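Local coordinates for bromo domain-containing protein (Trypanosoma cruzi, PDB 6NEY) that probably binds acetylated lysines on histones or other proteins through this N-terminal bromodomain of a longer chain, consistent with a role in transcription, at residues 34-39 with 44-49; 82-87 with 103-108; 8-13 with 122-127. All blocks are in the same frame, centred on the assembly; numbering follows the deposited sequence.

Interaction 1 (34-39 with 44-49); sequences DVLVVY and QEYTRV
The aromatic ring of Tyr46 receives Val35 over one face: methyl CG1 of Val35 stands 4.2 Å from the centroid of the Tyr46 ring and only 6° off its normal, a nearly centred CH-pi contact. The same ring meets Phe91, near the end of helix 75-92, in an edge-to-face pair. Leu36 approaches lower on the residue and obliquely to the ring, its CD2 lying 4.2 Å from Tyr46 CB. The other methyl of the leucine, CD1, goes to Thr47 and comes within 4.1 Å of Thr47 CG2, the two side chains crossing at about a right angle.

This is packing inside the ZA loop, the long connection between the first two helices of the bromodomain bundle, here helices 12-21 and 56-64. Short helix 35-38 begins just after its N-cap residue Asp34 and is laid against helix 43-49, with no hydrogen bond between the two segments.

The residue types suit their places. A beta-branched valine presents a compact methyl to the ring, while the longer leucine reaches to helix 43-49. Thr47 divides its two branches: with OG1 set between backbone N and carbonyl carbon (chi1 62°), the hydroxyl bonds back to Glu43 O in its own helix, and the methyl CG2 is turned beside the backbone N, where it meets Leu36.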
ATOM      1  N   ASP A  34       5.545   0.258 -12.498  1.00 37.21           N
ATOM      2  CA  ASP A  34       6.754   1.036 -12.122  1.00 36.85           C
ATOM      3  C   ASP A  34       6.775   2.283 -13.019  1.00 36.61           C
ATOM      4  O   ASP A  34       7.194   2.154 -14.201  1.00 39.79           O
ATOM      5  CB  ASP A  34       7.990   0.149 -12.253  1.00 41.33           C
ATOM      6  CG  ASP A  34       9.283   0.791 -11.789  1.00 44.46           C
ATOM      7  OD1 ASP A  34       9.310   2.036 -11.645  1.00 47.39           O
ATOM      8  OD2 ASP A  34      10.254   0.034 -11.579  1.00 47.41           O
ATOM      9  N   VAL A  35       6.294   3.418 -12.508  1.00 35.58           N
ATOM     10  CA  VAL A  35       5.881   4.587 -13.351  1.00 38.78           C
ATOM     11  C   VAL A  35       7.062   4.949 -14.253  1.00 39.41           C
ATOM     12  O   VAL A  35       6.892   5.003 -15.486  1.00 42.31           O
ATOM     13  CB  VAL A  35       5.426   5.782 -12.483  1.00 39.09           C
ATOM     14  CG1 VAL A  35       5.261   7.075 -13.280  1.00 38.82           C
ATOM     15  CG2 VAL A  35       4.140   5.454 -11.724  1.00 42.77           C
ATOM     16  N   LEU A  36       8.243   5.113 -13.655  1.00 44.16           N
ATOM     17  CA  LEU A  36       9.442   5.654 -14.349  1.00 43.65           C
ATOM     18  C   LEU A  36      10.165   4.544 -15.127  1.00 47.33           C
ATOM     19  O   LEU A  36      11.203   4.866 -15.724  1.00 52.02           O
ATOM     20  CB  LEU A  36      10.350   6.342 -13.321  1.00 42.10           C
ATOM     21  CG  LEU A  36       9.836   7.673 -12.774  1.00 43.88           C
ATOM     22  CD1 LEU A  36      10.912   8.406 -11.985  1.00 45.19           C
ATOM     23  CD2 LEU A  36       9.314   8.572 -13.887  1.00 43.65           C
ATOM     24  N   VAL A  37       9.635   3.310 -15.147  1.00 46.60           N
ATOM     25  CA  VAL A  37      10.008   2.240 -16.126  1.00 45.69           C
ATOM     26  C   VAL A  37       9.093   2.333 -17.357  1.00 43.81           C
ATOM     27  O   VAL A  37       9.623   2.295 -18.484  1.00 44.98           O
ATOM     28  CB  VAL A  37       9.967   0.829 -15.505  1.00 49.01           C
ATOM     29  CG1 VAL A  37      10.050  -0.260 -16.568  1.00 53.01           C
ATOM     30  CG2 VAL A  37      11.058   0.636 -14.461  1.00 50.77           C
ATOM     31  N   VAL A  38       7.773   2.450 -17.166  1.00 44.16           N
ATOM     32  CA  VAL A  38       6.779   2.526 -18.282  1.00 39.61           C
ATOM     33  C   VAL A  38       6.970   3.863 -19.014  1.00 40.19           C
ATOM     34  O   VAL A  38       6.909   3.870 -20.259  1.00 41.78           O
ATOM     35  CB  VAL A  38       5.330   2.358 -17.782  1.00 44.21           C
ATOM     36  CG1 VAL A  38       4.337   2.304 -18.938  1.00 45.75           C
ATOM     37  CG2 VAL A  38       5.171   1.130 -16.893  1.00 42.67           C
ATOM     38  N   TYR A  39       7.210   4.941 -18.259  1.00 42.01           N
ATOM     39  CA  TYR A  39       7.326   6.343 -18.743  1.00 41.34           C
ATOM     40  C   TYR A  39       8.637   6.941 -18.227  1.00 37.83           C
ATOM     41  O   TYR A  39       8.628   7.768 -17.317  1.00 32.35           O
ATOM     42  CB  TYR A  39       6.099   7.144 -18.299  1.00 42.48           C
ATOM     43  CG  TYR A  39       4.791   6.454 -18.591  1.00 48.17           C
ATOM     44  CD1 TYR A  39       4.305   6.372 -19.889  1.00 51.26           C
ATOM     45  CD2 TYR A  39       4.054   5.853 -17.584  1.00 48.85           C
ATOM     46  CE1 TYR A  39       3.117   5.719 -20.176  1.00 52.03           C
ATOM     47  CE2 TYR A  39       2.861   5.199 -17.853  1.00 50.27           C
ATOM     48  CZ  TYR A  39       2.395   5.131 -19.154  1.00 52.77           C
ATOM     49  OH  TYR A  39       1.226   4.489 -19.433  1.00 55.14           O
ATOM     50  N   GLN A  44      11.787  13.928 -14.411  1.00 35.62           N
ATOM     51  CA  GLN A  44      11.923  15.297 -13.833  1.00 36.11           C
ATOM     52  C   GLN A  44      10.564  15.800 -13.321  1.00 37.94           C
ATOM     53  O   GLN A  44      10.459  16.129 -12.114  1.00 39.56           O
ATOM     54  CB  GLN A  44      12.469  16.286 -14.867  1.00 39.09           C
ATOM     55  CG  GLN A  44      12.712  17.682 -14.308  1.00 36.50           C
ATOM     56  N   GLU A  45       9.574  15.876 -14.210  1.00 39.79           N
ATOM     57  CA  GLU A  45       8.219  16.406 -13.907  1.00 42.17           C
ATOM     58  C   GLU A  45       7.609  15.592 -12.761  1.00 42.13           C
ATOM     59  O   GLU A  45       7.054  16.210 -11.815  1.00 40.61           O
ATOM     60  CB  GLU A  45       7.308  16.322 -15.130  1.00 41.89           C
ATOM     61  CG  GLU A  45       6.039  17.145 -14.987  1.00 43.32           C
ATOM     62  CD  GLU A  45       4.915  16.778 -15.945  1.00 45.18           C
ATOM     63  OE1 GLU A  45       5.114  15.877 -16.782  1.00 46.69           O
ATOM     64  OE2 GLU A  45       3.837  17.398 -15.850  1.00 49.85           O
ATOM     65  N   TYR A  46       7.713  14.263 -12.847  1.00 43.10           N
ATOM     66  CA  TYR A  46       7.127  13.333 -11.849  1.00 44.93           C
ATOM     67  C   TYR A  46       7.798  13.538 -10.487  1.00 45.61           C
ATOM     68  O   TYR A  46       7.055  13.585  -9.479  1.00 47.74           O
ATOM     69  CB  TYR A  46       7.213  11.865 -12.267  1.00 45.31           C
ATOM     70  CG  TYR A  46       6.317  11.016 -11.404  1.00 48.77           C
ATOM     71  CD1 TYR A  46       4.948  11.222 -11.414  1.00 48.12           C
ATOM     72  CD2 TYR A  46       6.826  10.084 -10.515  1.00 50.83           C
ATOM     73  CE1 TYR A  46       4.097  10.488 -10.605  1.00 51.75           C
ATOM     74  CE2 TYR A  46       5.988   9.338  -9.700  1.00 51.01           C
ATOM     75  CZ  TYR A  46       4.620   9.549  -9.737  1.00 51.21           C
ATOM     76  OH  TYR A  46       3.784   8.829  -8.937  1.00 53.62           O
ATOM     77  N   THR A  47       9.130  13.670 -10.447  1.00 41.75           N
ATOM     78  CA  THR A  47       9.902  13.757  -9.172  1.00 45.63           C
ATOM     79  C   THR A  47       9.777  15.180  -8.617  1.00 46.30           C
ATOM     80  O   THR A  47       9.906  15.341  -7.389  1.00 48.95           O
ATOM     81  CB  THR A  47      11.352  13.273  -9.329  1.00 45.72           C
ATOM     82  OG1 THR A  47      12.008  14.113 -10.276  1.00 41.82           O
ATOM     83  CG2 THR A  47      11.444  11.823  -9.759  1.00 47.49           C
ATOM     84  N   ARG A  48       9.490  16.155  -9.489  1.00 48.29           N
ATOM     85  CA  ARG A  48       9.139  17.552  -9.120  1.00 46.58           C
ATOM     86  C   ARG A  48       7.808  17.562  -8.351  1.00 47.79           C
ATOM     87  O   ARG A  48       7.810  17.967  -7.174  1.00 51.47           O
ATOM     88  CB  ARG A  48       9.052  18.416 -10.381  1.00 46.28           C
ATOM     89  N   VAL A  49       6.720  17.123  -8.990  1.00 44.58           N
ATOM     90  CA  VAL A  49       5.338  17.149  -8.417  1.00 43.86           C
ATOM     91  C   VAL A  49       5.224  16.137  -7.262  1.00 42.10           C
ATOM     92  O   VAL A  49       4.478  16.434  -6.302  1.00 41.34           O
ATOM     93  CB  VAL A  49       4.274  16.881  -9.497  1.00 43.94           C
TER

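Interaction 2 (82-87 with 103-108); sequences KLMVNN and ERFEAF
Glu106 reaches across to Val85 along most of its length. Its CB begins the contact, 3.9 Å from Val85 CG2; Glu106 CG keeps to the same methyl at 4.2 Å. Farther out the nearer partner is the other branch, Val85 CG1: Glu106 CD is 3.9 Å from it, and both carboxylate oxygens, OE2 slightly closer than OE1, lie beside the same methyl. The chain can lie across the valine in this way because CG is anti to the backbone N (chi1 -170°) and the next torsion is extended, so that its methylenes pack on the valine and the carboxylate ends alongside methyl CG1; Glu106 as a whole stays partly exposed, as suits its charge.

On its inner side Val85 meets an aromatic residue. The methyl CG2 sits in the plane of the Phe105 ring at its edge, 3.7 Å from Phe105 CD2. One small branched side chain thus fills the angle between the glutamate stem and the phenylalanine. Met84 adds a Met-aromatic contact to the same ring: its SD is 4.4 Å from Phe105 CZ and approaches obliquely. The flexible, polarisable thioether suits a buried place next to an aromatic ring.

The two helical segments run antiparallel, at 171°, with axes 10.0 Å apart at their closest. They belong to helices 75-92 and 97-124, the last two of the left-handed four-helix bundle of bromodomains. Phe105 also packs on Ile81 of helix 75-92, and on the ZA-loop side it stacks with Phe31, which Met84 touches as well.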
ATOM      1  N   LYS A  82      -1.479   5.686   1.264  1.00 24.20           N
ATOM      2  CA  LYS A  82      -1.917   7.095   1.168  1.00 23.59           C
ATOM      3  C   LYS A  82      -1.041   7.853   0.160  1.00 23.74           C
ATOM      4  O   LYS A  82      -1.578   8.725  -0.581  1.00 25.30           O
ATOM      5  CB  LYS A  82      -1.807   7.820   2.505  1.00 24.82           C
ATOM      6  CG  LYS A  82      -2.438   9.203   2.491  1.00 26.72           C
ATOM      7  N   LEU A  83       0.263   7.613   0.201  1.00 25.23           N
ATOM      8  CA  LEU A  83       1.236   8.345  -0.646  1.00 26.12           C
ATOM      9  C   LEU A  83       0.997   7.968  -2.115  1.00 25.66           C
ATOM     10  O   LEU A  83       0.955   8.881  -2.929  1.00 26.28           O
ATOM     11  CB  LEU A  83       2.661   8.016  -0.192  1.00 30.80           C
ATOM     12  CG  LEU A  83       3.779   8.662  -1.011  1.00 32.15           C
ATOM     13  CD1 LEU A  83       3.802  10.175  -0.819  1.00 33.52           C
ATOM     14  CD2 LEU A  83       5.115   8.048  -0.655  1.00 35.82           C
ATOM     15  N   MET A  84       0.896   6.669  -2.442  1.00 22.82           N
ATOM     16  CA  MET A  84       0.570   6.179  -3.812  1.00 25.47           C
ATOM     17  C   MET A  84      -0.670   6.902  -4.345  1.00 24.78           C
ATOM     18  O   MET A  84      -0.681   7.328  -5.513  1.00 22.52           O
ATOM     19  CB  MET A  84       0.177   4.700  -3.811  1.00 28.01           C
ATOM     20  CG  MET A  84       1.257   3.731  -4.011  1.00 32.59           C
ATOM     21  SD  MET A  84       0.507   2.120  -3.598  1.00 26.93           S
ATOM     22  CE  MET A  84       1.682   1.647  -2.333  1.00 29.28           C
ATOM     23  N   VAL A  85      -1.726   6.940  -3.529  1.00 23.19           N
ATOM     24  CA  VAL A  85      -3.053   7.497  -3.899  1.00 21.88           C
ATOM     25  C   VAL A  85      -2.875   9.005  -4.139  1.00 23.46           C
ATOM     26  O   VAL A  85      -3.230   9.499  -5.240  1.00 22.61           O
ATOM     27  CB  VAL A  85      -4.077   7.160  -2.790  1.00 23.02           C
ATOM     28  CG1 VAL A  85      -5.375   7.948  -2.903  1.00 23.32           C
ATOM     29  CG2 VAL A  85      -4.372   5.669  -2.782  1.00 24.18           C
ATOM     30  N   ASN A  86      -2.232   9.695  -3.195  1.00 23.42           N
ATOM     31  CA  ASN A  86      -2.105  11.178  -3.256  1.00 26.26           C
ATOM     32  C   ASN A  86      -1.220  11.564  -4.450  1.00 28.20           C
ATOM     33  O   ASN A  86      -1.535  12.556  -5.120  1.00 31.47           O
ATOM     34  CB  ASN A  86      -1.643  11.754  -1.919  1.00 25.79           C
ATOM     35  CG  ASN A  86      -2.707  11.630  -0.854  1.00 31.29           C
ATOM     36  N   ASN A  87      -0.183  10.788  -4.740  1.00 29.69           N
ATOM     37  CA  ASN A  87       0.677  10.984  -5.941  1.00 30.64           C
ATOM     38  C   ASN A  87      -0.134  10.838  -7.233  1.00 30.54           C
ATOM     39  O   ASN A  87       0.102  11.608  -8.181  1.00 31.93           O
ATOM     40  CB  ASN A  87       1.862  10.025  -5.931  1.00 31.48           C
ATOM     41  CG  ASN A  87       2.920  10.459  -4.936  1.00 30.43           C
ATOM     42  OD1 ASN A  87       2.809  11.519  -4.317  1.00 31.87           O
ATOM     43  ND2 ASN A  87       3.938   9.631  -4.772  1.00 31.45           N
ATOM     44  N   GLU A 103      -9.608   6.491  -5.651  1.00 20.43           N
ATOM     45  CA  GLU A 103     -10.489   6.628  -4.449  1.00 21.54           C
ATOM     46  C   GLU A 103     -11.108   5.255  -4.115  1.00 21.12           C
ATOM     47  O   GLU A 103     -11.176   4.903  -2.906  1.00 20.64           O
ATOM     48  CB  GLU A 103     -11.585   7.691  -4.612  1.00 21.88           C
ATOM     49  CG  GLU A 103     -12.257   7.984  -3.276  1.00 22.88           C
ATOM     50  CD  GLU A 103     -13.282   9.104  -3.251  1.00 25.02           C
ATOM     51  OE1 GLU A 103     -13.687   9.569  -4.327  1.00 25.80           O
ATOM     52  OE2 GLU A 103     -13.720   9.446  -2.131  1.00 25.65           O
ATOM     53  N   ARG A 104     -11.488   4.461  -5.112  1.00 19.90           N
ATOM     54  CA  ARG A 104     -12.040   3.110  -4.819  1.00 19.76           C
ATOM     55  C   ARG A 104     -10.917   2.233  -4.243  1.00 19.19           C
ATOM     56  O   ARG A 104     -11.183   1.415  -3.317  1.00 18.01           O
ATOM     57  CB  ARG A 104     -12.652   2.473  -6.066  1.00 21.96           C
ATOM     58  CG  ARG A 104     -13.970   3.085  -6.517  1.00 22.15           C
ATOM     59  CD  ARG A 104     -14.606   2.208  -7.584  1.00 23.70           C
ATOM     60  NE  ARG A 104     -13.787   2.098  -8.781  1.00 21.50           N
ATOM     61  CZ  ARG A 104     -13.874   2.874  -9.862  1.00 24.00           C
ATOM     62  NH1 ARG A 104     -13.078   2.654 -10.903  1.00 23.58           N
ATOM     63  NH2 ARG A 104     -14.775   3.832  -9.935  1.00 25.41           N
ATOM     64  N   PHE A 105      -9.708   2.348  -4.797  1.00 18.60           N
ATOM     65  CA  PHE A 105      -8.516   1.575  -4.375  1.00 18.82           C
ATOM     66  C   PHE A 105      -8.193   1.911  -2.915  1.00 18.44           C
ATOM     67  O   PHE A 105      -7.956   0.988  -2.113  1.00 17.74           O
ATOM     68  CB  PHE A 105      -7.320   1.855  -5.284  1.00 19.26           C
ATOM     69  CG  PHE A 105      -6.009   1.384  -4.721  1.00 20.16           C
ATOM     70  CD1 PHE A 105      -5.679   0.040  -4.747  1.00 20.77           C
ATOM     71  CD2 PHE A 105      -5.107   2.277  -4.146  1.00 22.52           C
ATOM     72  CE1 PHE A 105      -4.477  -0.405  -4.224  1.00 21.13           C
ATOM     73  CE2 PHE A 105      -3.908   1.821  -3.615  1.00 22.06           C
ATOM     74  CZ  PHE A 105      -3.595   0.488  -3.662  1.00 21.82           C
ATOM     75  N   GLU A 106      -8.214   3.199  -2.554  1.00 18.30           N
ATOM     76  CA  GLU A 106      -7.878   3.631  -1.169  1.00 21.40           C
ATOM     77  C   GLU A 106      -8.877   2.977  -0.198  1.00 20.87           C
ATOM     78  O   GLU A 106      -8.429   2.419   0.846  1.00 19.95           O
ATOM     79  CB  GLU A 106      -7.825   5.159  -1.077  1.00 22.87           C
ATOM     80  CG  GLU A 106      -7.261   5.692   0.232  1.00 28.43           C
ATOM     81  CD  GLU A 106      -7.424   7.209   0.338  1.00 31.58           C
ATOM     82  OE1 GLU A 106      -8.457   7.735  -0.141  1.00 36.48           O
ATOM     83  OE2 GLU A 106      -6.527   7.869   0.865  1.00 37.67           O
ATOM     84  N   ALA A 107     -10.162   2.972  -0.559  1.00 21.33           N
ATOM     85  CA  ALA A 107     -11.256   2.423   0.276  1.00 21.25           C
ATOM     86  C   ALA A 107     -11.090   0.895   0.437  1.00 20.70           C
ATOM     87  O   ALA A 107     -11.203   0.350   1.563  1.00 19.67           O
ATOM     88  CB  ALA A 107     -12.580   2.793  -0.336  1.00 23.93           C
ATOM     89  N   PHE A 108     -10.805   0.216  -0.668  1.00 19.53           N
ATOM     90  CA  PHE A 108     -10.521  -1.241  -0.714  1.00 20.39           C
ATOM     91  C   PHE A 108      -9.321  -1.588   0.172  1.00 19.85           C
ATOM     92  O   PHE A 108      -9.406  -2.500   0.979  1.00 20.24           O
ATOM     93  CB  PHE A 108     -10.286  -1.691  -2.154  1.00 20.92           C
ATOM     94  CG  PHE A 108      -9.730  -3.089  -2.236  1.00 22.60           C
ATOM     95  CD1 PHE A 108     -10.544  -4.172  -1.958  1.00 24.65           C
ATOM     96  CD2 PHE A 108      -8.402  -3.317  -2.548  1.00 25.32           C
ATOM     97  CE1 PHE A 108     -10.055  -5.466  -2.017  1.00 25.55           C
ATOM     98  CE2 PHE A 108      -7.915  -4.617  -2.611  1.00 25.26           C
ATOM     99  CZ  PHE A 108      -8.739  -5.680  -2.348  1.00 25.50           C
TER

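Interaction 3 (8-13 with 122-127); sequences KFYPEE and GGRRLS
The backbones come closest at Phe9 and Arg124, with CA atoms 8.7 Å apart, where the loop leading to Pro11, the N-cap of helix 12-21, passes the last turn of helix 97-124 and the type I turn from Arg124 to Ser127. The long side chain of Arg124 suits a gap of this width. It crosses with an extended stem that bends at chi3 (62°), bringing one face of its guanidinium over the rim of Phe9, whose CD1 is 3.8 Å from Arg124 NE. Ring and guanidinium planes stand 75° apart: the flat cation lies at the edge of the phenyl ring, not over its face.

The polar side of the contact is carried by water. Arg124 NH2 donates to two waters that both lie in the guanidinium plane, at its edge. The first, 2.9 Å from Arg124 NH2, donates in turn to Phe9 O at 2.6 Å; the second, 2.8 Å from Arg124 NH2, donates to Tyr10 OH at 2.7 Å. These paired bridges should limit rotation of the guanidinium. Tyr10 is itself well placed to receive one, since its hydroxyl is also hydrogen-bonded to Val72 O and its ring has Phe9 CB centred 3.6 Å above one face.

Tyr10 meets the ring of Tyr116 too, which ties the N-terminal loop to helix 97-124. Bringing the start of the first helix beside the end of the last is characteristic of the bromodomain bundle, whose two chain ends emerge together at the pole remote from the ZA and BC loops.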
ATOM      1  N   LYS A   8       7.057  -7.948  17.332  1.00 32.80           N
ATOM      2  CA  LYS A   8       6.819  -8.339  15.920  1.00 30.44           C
ATOM      3  C   LYS A   8       5.412  -8.931  15.813  1.00 28.58           C
ATOM      4  O   LYS A   8       5.194 -10.136  16.143  1.00 29.34           O
ATOM      5  CB  LYS A   8       7.874  -9.316  15.417  1.00 30.51           C
ATOM      6  CG  LYS A   8       7.778  -9.562  13.930  1.00 29.34           C
ATOM      7  CD  LYS A   8       8.640 -10.693  13.448  1.00 31.28           C
ATOM      8  CE  LYS A   8       8.520 -10.875  11.958  1.00 30.13           C
ATOM      9  NZ  LYS A   8       9.749 -11.461  11.380  1.00 31.37           N
ATOM     10  N   PHE A   9       4.463  -8.114  15.374  1.00 24.85           N
ATOM     11  CA  PHE A   9       3.037  -8.507  15.398  1.00 22.75           C
ATOM     12  C   PHE A   9       2.763  -9.416  14.202  1.00 21.18           C
ATOM     13  O   PHE A   9       1.845 -10.193  14.301  1.00 21.56           O
ATOM     14  CB  PHE A   9       2.117  -7.287  15.373  1.00 23.54           C
ATOM     15  CG  PHE A   9       2.111  -6.534  16.677  1.00 23.94           C
ATOM     16  CD1 PHE A   9       1.342  -6.977  17.738  1.00 25.80           C
ATOM     17  CD2 PHE A   9       2.895  -5.401  16.840  1.00 27.25           C
ATOM     18  CE1 PHE A   9       1.343  -6.297  18.946  1.00 27.97           C
ATOM     19  CE2 PHE A   9       2.907  -4.733  18.057  1.00 27.47           C
ATOM     20  CZ  PHE A   9       2.128  -5.179  19.100  1.00 27.37           C
ATOM     21  N   TYR A  10       3.508  -9.298  13.105  1.00 20.20           N
ATOM     22  CA  TYR A  10       3.043  -9.828  11.803  1.00 20.85           C
ATOM     23  C   TYR A  10       4.149 -10.561  11.058  1.00 22.17           C
ATOM     24  O   TYR A  10       5.246 -10.052  10.884  1.00 25.55           O
ATOM     25  CB  TYR A  10       2.438  -8.718  10.940  1.00 20.35           C
ATOM     26  CG  TYR A  10       1.350  -7.931  11.607  1.00 20.73           C
ATOM     27  CD1 TYR A  10       0.225  -8.566  12.105  1.00 21.28           C
ATOM     28  CD2 TYR A  10       1.447  -6.563  11.771  1.00 19.99           C
ATOM     29  CE1 TYR A  10      -0.793  -7.859  12.718  1.00 21.37           C
ATOM     30  CE2 TYR A  10       0.432  -5.837  12.369  1.00 20.89           C
ATOM     31  CZ  TYR A  10      -0.685  -6.486  12.848  1.00 20.93           C
ATOM     32  OH  TYR A  10      -1.685  -5.798  13.470  1.00 24.13           O
ATOM     33  N   PRO A  11       3.863 -11.764  10.525  1.00 21.23           N
ATOM     34  CA  PRO A  11       4.842 -12.482   9.720  1.00 21.67           C
ATOM     35  C   PRO A  11       4.982 -11.805   8.347  1.00 22.32           C
ATOM     36  O   PRO A  11       3.983 -11.434   7.760  1.00 19.80           O
ATOM     37  CB  PRO A  11       4.312 -13.916   9.583  1.00 21.06           C
ATOM     38  CG  PRO A  11       2.914 -13.901  10.183  1.00 21.94           C
ATOM     39  CD  PRO A  11       2.588 -12.490  10.643  1.00 22.07           C
ATOM     40  N   GLU A  12       6.224 -11.632   7.873  1.00 23.11           N
ATOM     41  CA  GLU A  12       6.492 -11.011   6.549  1.00 25.35           C
ATOM     42  C   GLU A  12       5.684 -11.746   5.476  1.00 23.24           C
ATOM     43  O   GLU A  12       5.159 -11.081   4.564  1.00 22.61           O
ATOM     44  CB  GLU A  12       7.984 -11.067   6.213  1.00 28.12           C
ATOM     45  CG  GLU A  12       8.806 -10.082   6.988  1.00 32.55           C
ATOM     46  CD  GLU A  12       8.979 -10.427   8.448  1.00 36.79           C
ATOM     47  OE1 GLU A  12       8.905 -11.651   8.809  1.00 33.67           O
ATOM     48  OE2 GLU A  12       9.148  -9.470   9.231  1.00 45.30           O
ATOM     49  N   GLU A  13       5.555 -13.072   5.577  1.00 21.64           N
ATOM     50  CA  GLU A  13       4.893 -13.867   4.521  1.00 23.68           C
ATOM     51  C   GLU A  13       3.436 -13.405   4.361  1.00 21.54           C
ATOM     52  O   GLU A  13       2.941 -13.317   3.224  1.00 21.74           O
ATOM     53  CB  GLU A  13       5.008 -15.357   4.832  1.00 25.39           C
ATOM     54  CG  GLU A  13       6.447 -15.867   4.860  1.00 31.71           C
ATOM     55  CD  GLU A  13       7.231 -15.766   6.168  1.00 34.67           C
ATOM     56  OE1 GLU A  13       6.757 -15.068   7.129  1.00 29.17           O
ATOM     57  OE2 GLU A  13       8.347 -16.386   6.226  1.00 34.79           O
ATOM     58  N   GLY A 122      -7.632 -10.603  17.118  1.00 22.21           N
ATOM     59  CA  GLY A 122      -8.600 -11.588  17.633  1.00 24.95           C
ATOM     60  C   GLY A 122      -7.898 -12.844  18.130  1.00 25.50           C
ATOM     61  O   GLY A 122      -8.188 -13.292  19.245  1.00 25.03           O
ATOM     62  N   GLY A 123      -6.949 -13.363  17.350  1.00 24.56           N
ATOM     63  CA  GLY A 123      -6.198 -14.577  17.706  1.00 22.45           C
ATOM     64  C   GLY A 123      -5.172 -14.305  18.795  1.00 22.47           C
ATOM     65  O   GLY A 123      -5.096 -15.084  19.765  1.00 23.78           O
ATOM     66  N   ARG A 124      -4.323 -13.292  18.598  1.00 21.54           N
ATOM     67  CA  ARG A 124      -3.267 -12.889  19.555  1.00 23.27           C
ATOM     68  C   ARG A 124      -3.881 -12.811  20.963  1.00 24.29           C
ATOM     69  O   ARG A 124      -3.282 -13.299  21.933  1.00 26.46           O
ATOM     70  CB  ARG A 124      -2.729 -11.526  19.110  1.00 23.66           C
ATOM     71  CG  ARG A 124      -1.451 -11.080  19.771  1.00 24.23           C
ATOM     72  CD  ARG A 124      -0.845  -9.869  19.128  1.00 21.84           C
ATOM     73  NE  ARG A 124      -1.678  -8.669  19.187  1.00 23.20           N
ATOM     74  CZ  ARG A 124      -2.268  -8.090  18.157  1.00 23.59           C
ATOM     75  NH1 ARG A 124      -2.962  -6.975  18.347  1.00 25.85           N
ATOM     76  NH2 ARG A 124      -2.138  -8.584  16.936  1.00 23.42           N
ATOM     77  N   ARG A 125      -5.057 -12.213  21.063  1.00 22.84           N
ATOM     78  CA  ARG A 125      -5.713 -11.940  22.363  1.00 25.28           C
ATOM     79  C   ARG A 125      -6.318 -13.232  22.942  1.00 28.29           C
ATOM     80  O   ARG A 125      -6.754 -13.186  24.107  1.00 31.36           O
ATOM     81  CB  ARG A 125      -6.695 -10.781  22.179  1.00 23.12           C
ATOM     82  CG  ARG A 125      -5.996  -9.473  21.843  1.00 21.37           C
ATOM     83  CD  ARG A 125      -6.922  -8.382  21.361  1.00 22.62           C
ATOM     84  NE  ARG A 125      -6.188  -7.175  21.049  1.00 21.97           N
ATOM     85  CZ  ARG A 125      -6.712  -6.022  20.632  1.00 21.74           C
ATOM     86  NH1 ARG A 125      -8.009  -5.907  20.381  1.00 21.85           N
ATOM     87  NH2 ARG A 125      -5.923  -4.992  20.406  1.00 22.42           N
ATOM     88  N   LEU A 126      -6.276 -14.359  22.222  1.00 32.24           N
ATOM     89  CA  LEU A 126      -6.816 -15.666  22.707  1.00 35.09           C
ATOM     90  C   LEU A 126      -5.755 -16.422  23.523  1.00 36.62           C
ATOM     91  O   LEU A 126      -6.122 -17.454  24.120  1.00 33.76           O
ATOM     92  CB  LEU A 126      -7.271 -16.522  21.520  1.00 37.79           C
ATOM     93  CG  LEU A 126      -8.504 -16.045  20.754  1.00 40.85           C
ATOM     94  CD1 LEU A 126      -8.836 -17.014  19.623  1.00 40.86           C
ATOM     95  CD2 LEU A 126      -9.707 -15.861  21.664  1.00 41.00           C
ATOM     96  N   SER A 127      -4.498 -15.960  23.525  1.00 34.66           N
ATOM     97  CA  SER A 127      -3.362 -16.602  24.238  1.00 36.40           C
ATOM     98  C   SER A 127      -3.719 -16.762  25.717  1.00 37.79           C
ATOM     99  O   SER A 127      -3.995 -15.725  26.347  1.00 37.49           O
ATOM    100  CB  SER A 127      -2.075 -15.813  24.102  1.00 33.91           C
ATOM    101  OG  SER A 127      -1.068 -16.374  24.948  1.00 31.70           O
TER
HETATM  102  O   HOH W   1      -0.346 -10.576  15.718  1.00 21.86           O
HETATM  103  O   HOH W   2      -3.475  -6.762  15.259  1.00 23.85           O

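Interactions 1 and 2 are neighbours, with centres 18 Å apart, and they touch where Tyr46 OH packs 3.8 Å from Asn87 CB; the ZA loop is thereby joined to helix 75-92, whose other flank faces helix 97-124. Interaction 3 shares that last helix with interaction 2 but lies 26 Å from it between centres, and 37 Å from interaction 1 on the opposite side of the chain's centre. In sequence it closes a loop that encloses the other two. As in other bromodomains, the acetyl-lysine pocket is expected between the ZA and BC loops, hence toward the interaction 1 end, whereas segments 8-13 and 122-127 close the far end.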